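Local coordinates for protein 2-hydroxyisobutanoyl-CoA mutase large subunit (Aquincola tertiaricarbonis, PDB 4R3U) that works with its small cobalamin-binding partner subunit to isomerise 2-hydroxyisobutanoyl-CoA and (3S)-3-hydroxybutanoyl-CoA, at residues W14-K20 against A63-T69; S205-D211 against Y247-S253; S262-Q266 against Y429-I433; V529-K533 against G562-T566. All blocks are in the same frame, centred on the assembly; numbering follows the deposited sequence.

Contact 1 (W14-K20 against A63-T69); sequences WLEPQIK and AADIADT
Trp14 gives its indole N-H to the carbonyl of Thr69: NE1 lies 2.9 Å from Thr69 O, with a bent N-H...O angle of 132° and the acceptor tilted out of the ring plane. The same edge of the indole meets Ile66 O in plane, 3.5 Å from Trp14 NE1, and Trp14 CZ2 lies 3.7 Å from Ile66 CG1, while Trp14 CH2 is 4.1 Å from Ala63 CB. A chi1 of 54° puts Trp14 CG between its own N and carbonyl carbon, which swings the indole across to the turn. Leu15 CB lies over one face of that ring, toward its rim, while Leu15 CD2 packs 3.9 Å from Ala67 CB. In the first turn of helix 17-32, the extended Lys20 chain runs past the methyls of Ala64 and Ala67, with Lys20 CD 3.9 Å from Ala67 CB, and brings NZ to a long salt bridge with Asp68, 3.5 Å from OD1. Putting an alanine at Trp14 would probably leave Thr69 O without this donor and open a gap beside Ile66 and Ala63. Further out, Glu16 takes the N-cap position of helix 17-32, its O accepting from Ile19 N and Lys20 N. On the other segment, the type I turn from Ile66 to Thr69 includes the two carbonyls that meet the indole; Thr69 OG1 is bonded to Thr427, and Ile66 packs on helix 420-442. Trp14 also packs on Trp14 of the second subunit, another copy of this protein. The arrangement is thus an N-terminal extension seated on a beta turn at the interface between the two large subunits.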
# COMPACT_ATOMS: atom_id res chain seq x y z
N TRP A 14 18.67 -29.36 -9.25
CA TRP A 14 17.44 -29.28 -10.04
C TRP A 14 17.66 -28.61 -11.38
O TRP A 14 16.93 -28.88 -12.34
CB TRP A 14 16.34 -28.55 -9.25
CG TRP A 14 16.75 -27.20 -8.74
CD1 TRP A 14 17.41 -26.93 -7.58
CD2 TRP A 14 16.54 -25.94 -9.39
NE1 TRP A 14 17.64 -25.58 -7.47
CE2 TRP A 14 17.10 -24.94 -8.56
CE3 TRP A 14 15.94 -25.56 -10.61
CZ2 TRP A 14 17.09 -23.59 -8.91
CZ3 TRP A 14 15.91 -24.21 -10.94
CH2 TRP A 14 16.48 -23.24 -10.10
N LEU A 15 18.66 -27.71 -11.43
CA LEU A 15 19.02 -26.96 -12.63
C LEU A 15 20.05 -27.73 -13.47
O LEU A 15 21.13 -28.08 -12.96
CB LEU A 15 19.52 -25.54 -12.27
CG LEU A 15 19.57 -24.51 -13.41
CD1 LEU A 15 18.16 -24.18 -13.93
CD2 LEU A 15 20.28 -23.25 -12.97
N GLU A 16 19.69 -28.03 -14.74
CA GLU A 16 20.54 -28.74 -15.71
C GLU A 16 21.84 -27.93 -15.85
O GLU A 16 21.77 -26.73 -16.15
CB GLU A 16 19.85 -28.87 -17.05
CG GLU A 16 18.67 -29.83 -17.03
CD GLU A 16 18.10 -30.13 -18.40
OE1 GLU A 16 16.85 -30.19 -18.52
OE2 GLU A 16 18.89 -30.33 -19.35
N PRO A 17 23.03 -28.52 -15.55
CA PRO A 17 24.28 -27.74 -15.63
C PRO A 17 24.59 -27.12 -17.00
O PRO A 17 25.30 -26.12 -17.06
CB PRO A 17 25.36 -28.72 -15.16
CG PRO A 17 24.61 -29.79 -14.43
CD PRO A 17 23.31 -29.91 -15.14
N GLN A 18 24.02 -27.69 -18.10
CA GLN A 18 24.17 -27.16 -19.45
C GLN A 18 23.42 -25.80 -19.56
O GLN A 18 23.87 -24.92 -20.29
CB GLN A 18 23.67 -28.17 -20.49
CG GLN A 18 24.36 -28.00 -21.85
CD GLN A 18 23.78 -28.89 -22.92
OE1 GLN A 18 24.48 -29.74 -23.49
NE2 GLN A 18 22.51 -28.71 -23.26
N ILE A 19 22.30 -25.65 -18.81
CA ILE A 19 21.50 -24.43 -18.70
C ILE A 19 22.13 -23.42 -17.70
O ILE A 19 22.18 -22.23 -18.02
CB ILE A 19 20.01 -24.74 -18.40
CG1 ILE A 19 19.42 -25.84 -19.34
CG2 ILE A 19 19.14 -23.46 -18.40
CD1 ILE A 19 19.19 -25.47 -20.83
N LYS A 20 22.64 -23.90 -16.52
CA LYS A 20 23.31 -23.05 -15.52
C LYS A 20 24.51 -22.32 -16.14
O LYS A 20 24.73 -21.14 -15.84
CB LYS A 20 23.77 -23.85 -14.28
CG LYS A 20 24.19 -22.95 -13.10
CD LYS A 20 24.81 -23.70 -11.91
CE LYS A 20 25.45 -22.73 -10.93
NZ LYS A 20 26.02 -23.41 -9.74
N ALA A 63 18.01 -18.05 -12.46
CA ALA A 63 17.89 -19.39 -11.88
C ALA A 63 19.23 -19.92 -11.38
O ALA A 63 19.24 -20.73 -10.45
CB ALA A 63 17.30 -20.35 -12.89
N ALA A 64 20.35 -19.42 -11.98
CA ALA A 64 21.72 -19.80 -11.63
C ALA A 64 22.04 -19.46 -10.17
O ALA A 64 22.71 -20.24 -9.47
CB ALA A 64 22.71 -19.14 -12.58
N ASP A 65 21.53 -18.31 -9.70
CA ASP A 65 21.73 -17.79 -8.34
C ASP A 65 21.11 -18.66 -7.26
O ASP A 65 21.54 -18.58 -6.12
CB ASP A 65 21.17 -16.35 -8.23
CG ASP A 65 21.81 -15.37 -9.19
OD1 ASP A 65 23.06 -15.23 -9.16
OD2 ASP A 65 21.07 -14.76 -9.98
N ILE A 66 20.11 -19.48 -7.62
CA ILE A 66 19.41 -20.35 -6.66
C ILE A 66 19.64 -21.85 -6.88
O ILE A 66 19.09 -22.66 -6.13
CB ILE A 66 17.91 -19.95 -6.48
CG1 ILE A 66 17.09 -20.04 -7.79
CG2 ILE A 66 17.80 -18.58 -5.83
CD1 ILE A 66 15.62 -20.35 -7.56
N ALA A 67 20.46 -22.21 -7.88
CA ALA A 67 20.80 -23.59 -8.25
C ALA A 67 21.39 -24.40 -7.09
O ALA A 67 21.17 -25.61 -7.04
CB ALA A 67 21.77 -23.58 -9.43
N ASP A 68 22.10 -23.74 -6.16
CA ASP A 68 22.70 -24.40 -5.01
C ASP A 68 21.71 -24.66 -3.87
O ASP A 68 22.02 -25.44 -2.98
CB ASP A 68 24.01 -23.71 -4.58
CG ASP A 68 25.10 -23.69 -5.66
OD1 ASP A 68 25.12 -24.60 -6.53
OD2 ASP A 68 25.95 -22.77 -5.63
N THR A 69 20.50 -24.06 -3.92
CA THR A 69 19.43 -24.33 -2.95
C THR A 69 18.58 -25.47 -3.52
O THR A 69 17.96 -25.31 -4.58
CB THR A 69 18.56 -23.09 -2.68
OG1 THR A 69 19.37 -22.02 -2.21
CG2 THR A 69 17.46 -23.37 -1.69

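Contact 2 (S205-D211 against Y247-S253); sequences SGTVQAD and YNPINIS. With 3HC (3-hydroxybutanoyl-coenzyme A), chain E.
Tyr247 CG stands anti to its own N (chi1 -153°), which lays the phenol over the Gly206-Thr207 peptide: Gly206 O sits over the ring centre, 3.6 Å above the Tyr247 plane. A beta carbon at Gly206 would come too close to Tyr247 CE1, consistent with a glycine at this point. In Thr207, OG1 is turned beside the backbone N and approaches the pantetheine-arm hydroxyl OAP of 3-hydroxybutanoyl-CoA, Thr207 OG1 to OAP 2.7 Å. The extended Gln209 chain carries NE2 to the thioester oxygen, 3.1 Å from O1, while its OE1 is bonded to Asn180. Tyr247 OH packs 3.4 Å from Val208 CG1; an alanine in place of Tyr247 would probably bare the Gly206-Thr207 peptide and leave a gap beside Val208. Strands 206-208 and 247-248 pair in parallel, Asn248 N donating to Gly206 O at 2.8 Å and 163°. Beyond them a further backbone bond runs from Asn251 N to Gln209 O at 3.2 Å and 174°. Gln209 O also accepts from Asp211 N, on the opposite face of its plane. At the far end the anti lone pair of Asp211 OD2 takes Ser253 N at 3.0 Å, a water joins this oxygen to Ser253 O, and Asp211 OD1 is held by Tyr278. Asn248 OD1 is gripped by Arg339 and Arg295, the latter also bonding the substrate. Adjacent parallel strands whose side chains line a passage for the pantetheine arm are the hallmark of the TIM barrel of acyl-CoA mutases.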
# COMPACT_ATOMS: atom_id res chain seq x y z
N SER A 205 -8.70 -20.14 23.38
CA SER A 205 -7.65 -19.75 22.45
C SER A 205 -7.15 -18.38 22.90
O SER A 205 -7.95 -17.51 23.24
CB SER A 205 -8.16 -19.70 21.01
OG SER A 205 -7.09 -19.64 20.08
N GLY A 206 -5.84 -18.25 22.99
CA GLY A 206 -5.21 -17.02 23.43
C GLY A 206 -3.71 -17.12 23.50
O GLY A 206 -3.12 -18.15 23.15
N THR A 207 -3.09 -16.03 23.96
CA THR A 207 -1.65 -15.85 24.09
C THR A 207 -1.31 -14.84 25.20
O THR A 207 -2.02 -13.86 25.40
CB THR A 207 -1.09 -15.28 22.77
OG1 THR A 207 -1.64 -15.95 21.63
CG2 THR A 207 0.43 -15.30 22.71
N VAL A 208 -0.18 -15.09 25.90
CA VAL A 208 0.53 -14.18 26.80
C VAL A 208 1.91 -14.11 26.15
O VAL A 208 2.42 -15.14 25.70
CB VAL A 208 0.57 -14.61 28.28
CG1 VAL A 208 -0.75 -14.30 28.97
CG2 VAL A 208 0.95 -16.09 28.44
N GLN A 209 2.43 -12.89 25.94
CA GLN A 209 3.74 -12.70 25.29
C GLN A 209 4.85 -13.45 26.05
O GLN A 209 5.61 -14.19 25.43
CB GLN A 209 4.06 -11.20 25.10
CG GLN A 209 5.23 -10.97 24.16
CD GLN A 209 5.24 -9.56 23.66
OE1 GLN A 209 5.87 -8.67 24.26
NE2 GLN A 209 4.49 -9.34 22.59
N ALA A 210 4.89 -13.27 27.39
CA ALA A 210 5.76 -13.98 28.35
C ALA A 210 7.30 -14.01 28.16
O ALA A 210 8.03 -14.11 29.15
CB ALA A 210 5.21 -15.38 28.61
N ASP A 211 7.79 -13.95 26.91
CA ASP A 211 9.22 -13.97 26.56
C ASP A 211 10.03 -12.93 27.31
O ASP A 211 10.02 -11.76 26.94
CB ASP A 211 9.43 -13.82 25.03
CG ASP A 211 10.86 -13.92 24.52
OD1 ASP A 211 11.80 -14.02 25.36
OD2 ASP A 211 11.05 -13.85 23.30
N TYR A 247 -4.29 -22.96 23.90
CA TYR A 247 -3.55 -21.77 24.33
C TYR A 247 -2.08 -21.73 23.89
O TYR A 247 -1.39 -22.76 23.91
CB TYR A 247 -3.67 -21.58 25.85
CG TYR A 247 -3.53 -20.14 26.28
CD1 TYR A 247 -4.63 -19.30 26.32
CD2 TYR A 247 -2.29 -19.61 26.65
CE1 TYR A 247 -4.51 -17.97 26.73
CE2 TYR A 247 -2.16 -18.28 27.04
CZ TYR A 247 -3.27 -17.46 27.08
OH TYR A 247 -3.14 -16.15 27.47
N ASN A 248 -1.61 -20.52 23.51
CA ASN A 248 -0.24 -20.23 23.10
C ASN A 248 0.48 -19.58 24.30
O ASN A 248 0.23 -18.42 24.59
CB ASN A 248 -0.24 -19.32 21.87
CG ASN A 248 -1.00 -19.92 20.73
OD1 ASN A 248 -0.61 -20.94 20.18
ND2 ASN A 248 -2.12 -19.31 20.35
N PRO A 249 1.31 -20.36 25.06
CA PRO A 249 1.92 -19.79 26.28
C PRO A 249 2.99 -18.70 26.09
O PRO A 249 3.40 -18.10 27.08
CB PRO A 249 2.51 -21.03 26.98
CG PRO A 249 2.80 -21.97 25.89
CD PRO A 249 1.70 -21.78 24.87
N ILE A 250 3.47 -18.49 24.87
CA ILE A 250 4.54 -17.54 24.59
C ILE A 250 4.49 -17.14 23.12
O ILE A 250 4.01 -17.88 22.28
CB ILE A 250 5.92 -18.20 24.93
CG1 ILE A 250 7.09 -17.18 24.92
CG2 ILE A 250 6.21 -19.46 24.03
CD1 ILE A 250 8.45 -17.70 25.45
N ASN A 251 5.04 -15.99 22.85
CA ASN A 251 5.34 -15.42 21.57
C ASN A 251 6.78 -15.03 21.76
O ASN A 251 7.06 -14.02 22.46
CB ASN A 251 4.49 -14.18 21.28
CG ASN A 251 3.29 -14.43 20.42
OD1 ASN A 251 2.88 -15.56 20.12
ND2 ASN A 251 2.68 -13.38 20.03
N ILE A 252 7.72 -15.89 21.27
CA ILE A 252 9.16 -15.65 21.26
C ILE A 252 9.30 -14.52 20.23
O ILE A 252 8.96 -14.70 19.07
CB ILE A 252 9.98 -16.92 20.94
CG1 ILE A 252 9.58 -18.08 21.87
CG2 ILE A 252 11.49 -16.65 21.04
CD1 ILE A 252 9.79 -19.50 21.34
N SER A 253 9.66 -13.33 20.70
CA SER A 253 9.60 -12.09 19.92
C SER A 253 10.85 -11.48 19.32
O SER A 253 11.88 -11.35 19.97
CB SER A 253 8.80 -11.02 20.67
OG SER A 253 7.72 -11.55 21.42
N1A 3HC E . -6.70 -24.40 7.70
C2A 3HC E . -7.28 -25.13 8.84
N3A 3HC E . -7.08 -24.42 10.11
C4A 3HC E . -6.43 -23.23 10.17
C5A 3HC E . -5.92 -22.64 9.07
C6A 3HC E . -6.04 -23.23 7.86
N6A 3HC E . -5.52 -22.61 6.80
N7A 3HC E . -5.36 -21.49 9.45
C8A 3HC E . -5.53 -21.37 10.77
N9A 3HC E . -6.15 -22.45 11.21
C1B 3HC E . -6.57 -22.79 12.61
C2B 3HC E . -5.39 -22.99 13.53
O2B 3HC E . -4.90 -24.34 13.49
C3B 3HC E . -5.98 -22.64 14.89
O3B 3HC E . -6.72 -23.77 15.43
P3B 3HC E . -6.61 -24.24 16.97
O7A 3HC E . -7.07 -23.05 17.72
O8A 3HC E . -7.54 -25.39 17.00
O9A 3HC E . -5.17 -24.57 17.10
C4B 3HC E . -6.98 -21.54 14.56
O4B 3HC E . -7.33 -21.69 13.15
C5B 3HC E . -6.39 -20.15 14.86
O5B 3HC E . -5.39 -19.81 13.87
P1A 3HC E . -3.82 -19.56 14.23
O1A 3HC E . -3.42 -20.29 15.46
O2A 3HC E . -3.04 -19.78 13.00
O3A 3HC E . -3.92 -17.94 14.45
P2A 3HC E . -4.05 -17.14 15.86
O4A 3HC E . -4.16 -15.71 15.55
O5A 3HC E . -5.06 -17.76 16.74
O6A 3HC E . -2.63 -17.44 16.49
CBP 3HC E . -0.32 -17.06 17.13
CCP 3HC E . -1.39 -16.90 16.02
CDP 3HC E . -0.06 -18.56 17.27
CEP 3HC E . 0.99 -16.40 16.67
CAP 3HC E . -0.83 -16.47 18.48
OAP 3HC E . 0.06 -16.69 19.60
C9P 3HC E . -1.36 -15.01 18.45
O9P 3HC E . -2.54 -14.76 18.18
N8P 3HC E . -0.50 -14.05 18.83
C7P 3HC E . -0.91 -12.64 18.91
C6P 3HC E . 0.17 -11.82 19.59
C5P 3HC E . -0.16 -10.32 19.61
O5P 3HC E . -1.14 -9.85 19.02
N4P 3HC E . 0.72 -9.60 20.31
C3P 3HC E . 0.61 -8.15 20.44
C2P 3HC E . 1.98 -7.62 20.74
S1P 3HC E . 1.99 -5.80 20.83
C1 3HC E . 3.73 -5.61 21.24
O1 3HC E . 4.33 -6.32 22.04
C2 3HC E . 4.51 -4.53 20.46
C3 3HC E . 4.23 -3.12 20.99
O3 3HC E . 2.83 -2.86 20.93
C4 3HC E . 4.75 -2.94 22.42
O HOH W 1 13.00 -13.34 21.67

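Contact 3 (S262-Q266 against Y429-I433); sequences SSPLQ and YEKKI
The Tyr429 ring meets the start of helix 264-283 with its edge: Pro264 C and Leu265 N lie in its plane, Leu265 N 3.6 Å from Tyr429 CE1, and Phe55 stacks on the ring. Beyond the edge, Tyr429 OH touches Pro264 CB at 3.3 Å. The hydroxyl is also bonded to Glu308 and receives a hydrogen bond from a water, 3.0 Å from Tyr429 OH. That water in turn accepts from Leu265 N at 2.9 Å, giving this first-turn amide a partner that the helix cannot supply. Ser263 and Gln266 form a capping box: Gln266 N donates to Ser263 OG at 3.0 Å and Ser263 N to Gln266 OE1 at 2.9 Å. The contact joins a capped helix N-terminus of the mutase barrel to the middle of helix 420-442, with helix 306-327 supplying Glu308 beside them. Leu265 carries the apolar half. With CG anti to the backbone N (chi1 -179°), its branch crosses to the second helix, where Leu265 CD1 lies 3.6 Å from Lys432 CB and 3.7 Å from Ile433 CG1. Lys432 bends away at chi2, and its NZ makes a salt bridge with Glu435 of the same helix.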
# COMPACT_ATOMS: atom_id res chain seq x y z
N SER A 262 17.50 -3.01 15.85
CA SER A 262 18.23 -4.12 15.22
C SER A 262 18.02 -4.21 13.72
O SER A 262 17.12 -3.59 13.15
CB SER A 262 17.86 -5.46 15.87
OG SER A 262 16.82 -6.14 15.17
N SER A 263 18.84 -5.02 13.10
CA SER A 263 18.72 -5.33 11.70
C SER A 263 17.73 -6.51 11.61
O SER A 263 17.57 -7.24 12.61
CB SER A 263 20.08 -5.77 11.15
OG SER A 263 20.48 -6.95 11.84
N PRO A 264 17.12 -6.78 10.43
CA PRO A 264 16.29 -8.00 10.30
C PRO A 264 17.05 -9.31 10.63
O PRO A 264 16.45 -10.25 11.13
CB PRO A 264 15.87 -7.94 8.83
CG PRO A 264 15.90 -6.49 8.49
CD PRO A 264 17.13 -6.02 9.17
N LEU A 265 18.37 -9.36 10.40
CA LEU A 265 19.21 -10.52 10.72
C LEU A 265 19.36 -10.69 12.23
O LEU A 265 19.28 -11.81 12.71
CB LEU A 265 20.60 -10.43 10.05
CG LEU A 265 21.56 -11.62 10.31
CD1 LEU A 265 20.96 -12.96 9.83
CD2 LEU A 265 22.91 -11.37 9.69
N GLN A 266 19.57 -9.59 12.96
CA GLN A 266 19.67 -9.62 14.43
C GLN A 266 18.32 -10.02 15.01
O GLN A 266 18.25 -10.86 15.90
CB GLN A 266 20.15 -8.28 14.98
CG GLN A 266 21.62 -7.99 14.71
CD GLN A 266 21.95 -6.51 14.71
OE1 GLN A 266 21.09 -5.65 14.86
NE2 GLN A 266 23.18 -6.18 14.45
N TYR A 429 19.72 -15.29 4.29
CA TYR A 429 19.25 -15.13 5.67
C TYR A 429 19.48 -16.39 6.52
O TYR A 429 20.07 -16.28 7.59
CB TYR A 429 17.78 -14.65 5.72
CG TYR A 429 17.71 -13.16 5.90
CD1 TYR A 429 17.71 -12.58 7.17
CD2 TYR A 429 17.78 -12.30 4.80
CE1 TYR A 429 17.75 -11.20 7.34
CE2 TYR A 429 17.80 -10.92 4.95
CZ TYR A 429 17.77 -10.38 6.23
OH TYR A 429 17.85 -9.02 6.37
N GLU A 430 19.09 -17.58 6.00
CA GLU A 430 19.24 -18.89 6.63
C GLU A 430 20.69 -19.13 7.11
O GLU A 430 20.93 -19.33 8.30
CB GLU A 430 18.80 -19.99 5.65
CG GLU A 430 18.79 -21.37 6.29
CD GLU A 430 18.83 -22.55 5.34
OE1 GLU A 430 18.81 -23.70 5.83
OE2 GLU A 430 18.94 -22.33 4.11
N LYS A 431 21.65 -19.05 6.17
CA LYS A 431 23.07 -19.22 6.42
C LYS A 431 23.61 -18.20 7.44
O LYS A 431 24.29 -18.60 8.39
CB LYS A 431 23.87 -19.20 5.10
CG LYS A 431 23.55 -20.39 4.20
CD LYS A 431 24.10 -20.24 2.79
CE LYS A 431 23.82 -21.45 1.92
NZ LYS A 431 24.16 -21.21 0.48
N LYS A 432 23.25 -16.91 7.27
CA LYS A 432 23.68 -15.83 8.18
C LYS A 432 23.10 -16.00 9.56
O LYS A 432 23.80 -15.74 10.54
CB LYS A 432 23.40 -14.44 7.59
CG LYS A 432 24.25 -14.05 6.38
CD LYS A 432 25.67 -13.62 6.73
CE LYS A 432 26.57 -13.74 5.51
NZ LYS A 432 28.01 -13.73 5.88
N ILE A 433 21.84 -16.51 9.65
CA ILE A 433 21.17 -16.82 10.93
C ILE A 433 21.91 -17.96 11.64
O ILE A 433 22.24 -17.82 12.81
CB ILE A 433 19.66 -17.16 10.73
CG1 ILE A 433 18.79 -15.89 10.51
CG2 ILE A 433 19.10 -18.04 11.89
CD1 ILE A 433 17.49 -16.15 9.63
O HOH W 2 19.75 -7.82 8.40

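Contact 4 (V529-K533 against G562-T566)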
# COMPACT_ATOMS: atom_id res chain seq x y z
N VAL A 529 5.92 -18.74 48.15
CA VAL A 529 7.36 -18.65 48.42
C VAL A 529 7.97 -20.08 48.48
O VAL A 529 9.03 -20.32 47.91
CB VAL A 529 7.60 -17.85 49.74
CG1 VAL A 529 8.99 -18.12 50.32
CG2 VAL A 529 7.37 -16.36 49.53
N ALA A 530 7.27 -21.02 49.16
CA ALA A 530 7.70 -22.41 49.30
C ALA A 530 7.73 -23.14 47.94
O ALA A 530 8.65 -23.94 47.69
CB ALA A 530 6.79 -23.14 50.27
N VAL A 531 6.74 -22.86 47.07
CA VAL A 531 6.62 -23.40 45.72
C VAL A 531 7.74 -22.78 44.87
O VAL A 531 8.37 -23.51 44.10
CB VAL A 531 5.22 -23.12 45.11
CG1 VAL A 531 5.15 -23.49 43.64
CG2 VAL A 531 4.13 -23.84 45.90
N ALA A 532 8.00 -21.45 45.03
CA ALA A 532 9.05 -20.74 44.30
C ALA A 532 10.44 -21.21 44.73
O ALA A 532 11.34 -21.28 43.90
CB ALA A 532 8.91 -19.24 44.49
N LYS A 533 10.60 -21.59 46.03
CA LYS A 533 11.87 -22.10 46.57
C LYS A 533 12.25 -23.47 45.98
O LYS A 533 13.42 -23.86 46.05
CB LYS A 533 11.85 -22.13 48.11
CG LYS A 533 12.21 -20.81 48.76
CD LYS A 533 12.39 -21.02 50.26
CE LYS A 533 12.75 -19.77 51.02
NZ LYS A 533 14.18 -19.41 50.88
N GLY A 562 11.13 -10.74 47.81
CA GLY A 562 11.75 -11.09 49.09
C GLY A 562 12.70 -12.28 49.04
O GLY A 562 13.66 -12.33 49.81
N ILE A 563 12.45 -13.25 48.12
CA ILE A 563 13.33 -14.42 47.94
C ILE A 563 14.22 -14.34 46.68
O ILE A 563 15.27 -14.98 46.63
CB ILE A 563 12.59 -15.80 48.06
CG1 ILE A 563 11.51 -15.99 46.97
CG2 ILE A 563 12.03 -16.03 49.47
CD1 ILE A 563 11.50 -17.38 46.39
N TRP A 564 13.79 -13.58 45.65
CA TRP A 564 14.48 -13.47 44.36
C TRP A 564 15.24 -12.18 44.11
O TRP A 564 16.21 -12.17 43.33
CB TRP A 564 13.49 -13.71 43.21
CG TRP A 564 13.09 -15.15 43.05
CD1 TRP A 564 13.76 -16.25 43.50
CD2 TRP A 564 11.93 -15.65 42.36
NE1 TRP A 564 13.10 -17.40 43.14
CE2 TRP A 564 11.97 -17.06 42.44
CE3 TRP A 564 10.86 -15.04 41.68
CZ2 TRP A 564 10.97 -17.87 41.86
CZ3 TRP A 564 9.87 -15.84 41.11
CH2 TRP A 564 9.93 -17.24 41.22
N GLY A 565 14.80 -11.09 44.74
CA GLY A 565 15.41 -9.79 44.53
C GLY A 565 14.90 -9.18 43.24
O GLY A 565 13.89 -9.62 42.69
N THR A 566 15.57 -8.15 42.76
CA THR A 566 15.19 -7.47 41.52
C THR A 566 16.38 -7.38 40.59
O THR A 566 17.52 -7.46 41.05
CB THR A 566 14.60 -6.09 41.80
OG1 THR A 566 15.57 -5.26 42.43
CG2 THR A 566 13.33 -6.15 42.64
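The ends of helices 518-532 and 553-564 come together with Val529 and Ile563 as the nearest backbone pair, their CA atoms 7.3 Å apart, a spacing bridged by side chains, with no hydrogen bond between the two segments. Ile563 fills the middle. Its CG2 branch, anti to the carbonyl carbon, lies 3.8 Å from Val529 CG1, and the same methyl is approached by the aliphatic part of Lys533, whose CE is 4.1 Å from Ile563 CG2. The other branch has CG1 between N and the carbonyl carbon (chi1 63°), and its CD1 ends 3.7 Å from Ala532 CB. Ala532 is buried, and its methyl is touched a second time by the indole of Trp564, CZ2 standing 3.6 Å from Ala532 CB. The two partners of this methyl also meet each other, since Ile563 CD1 sits over one face of the Trp564 ring, 3.6 Å above its plane and offset toward the rim. This is helix-to-helix packing in the C-terminal part of the chain, laid against barrel helix 226-243: Trp564 packs on Pro228, Arg231 and Ile232, and Tyr224 meets its ring edge-to-face. Arg231 also binds the carbonyls of Val531 and Ala532, holding the last turn of helix 518-532 by its backbone. Helix 553-564 stops directly after the tryptophan, where Gly565, with a phi of +80°, leaves the helical conformation. Lys533 lies at the exposed margin and, like Ile563 and Trp564, touches a crystal neighbour, which may influence how their outer atoms are placed.

Overall arrangement
Contact 2 alone of the four holds bound substrate; its centre lies about 9 Å from that of the chain, and the Gln209 side chain is about 7 Å from the cobalamin. Contact 3 is centred about 23 Å from the centre of contact 2, yet helix 264-283, which starts in contact 3, also covers Ile250 and Ile252 of contact 2. Helix 420-442 carries one side of contact 3 and supports Ile66 of contact 1, the nearest atoms of contacts 1 and 3 being about 6 Å apart. Contact 4 reaches contact 2 through helix 226-243, which packs on both, with centres about 24 Å apart. Contacts 1 and 4 stand on opposite sides of the chain's centre, about 59 Å between centres.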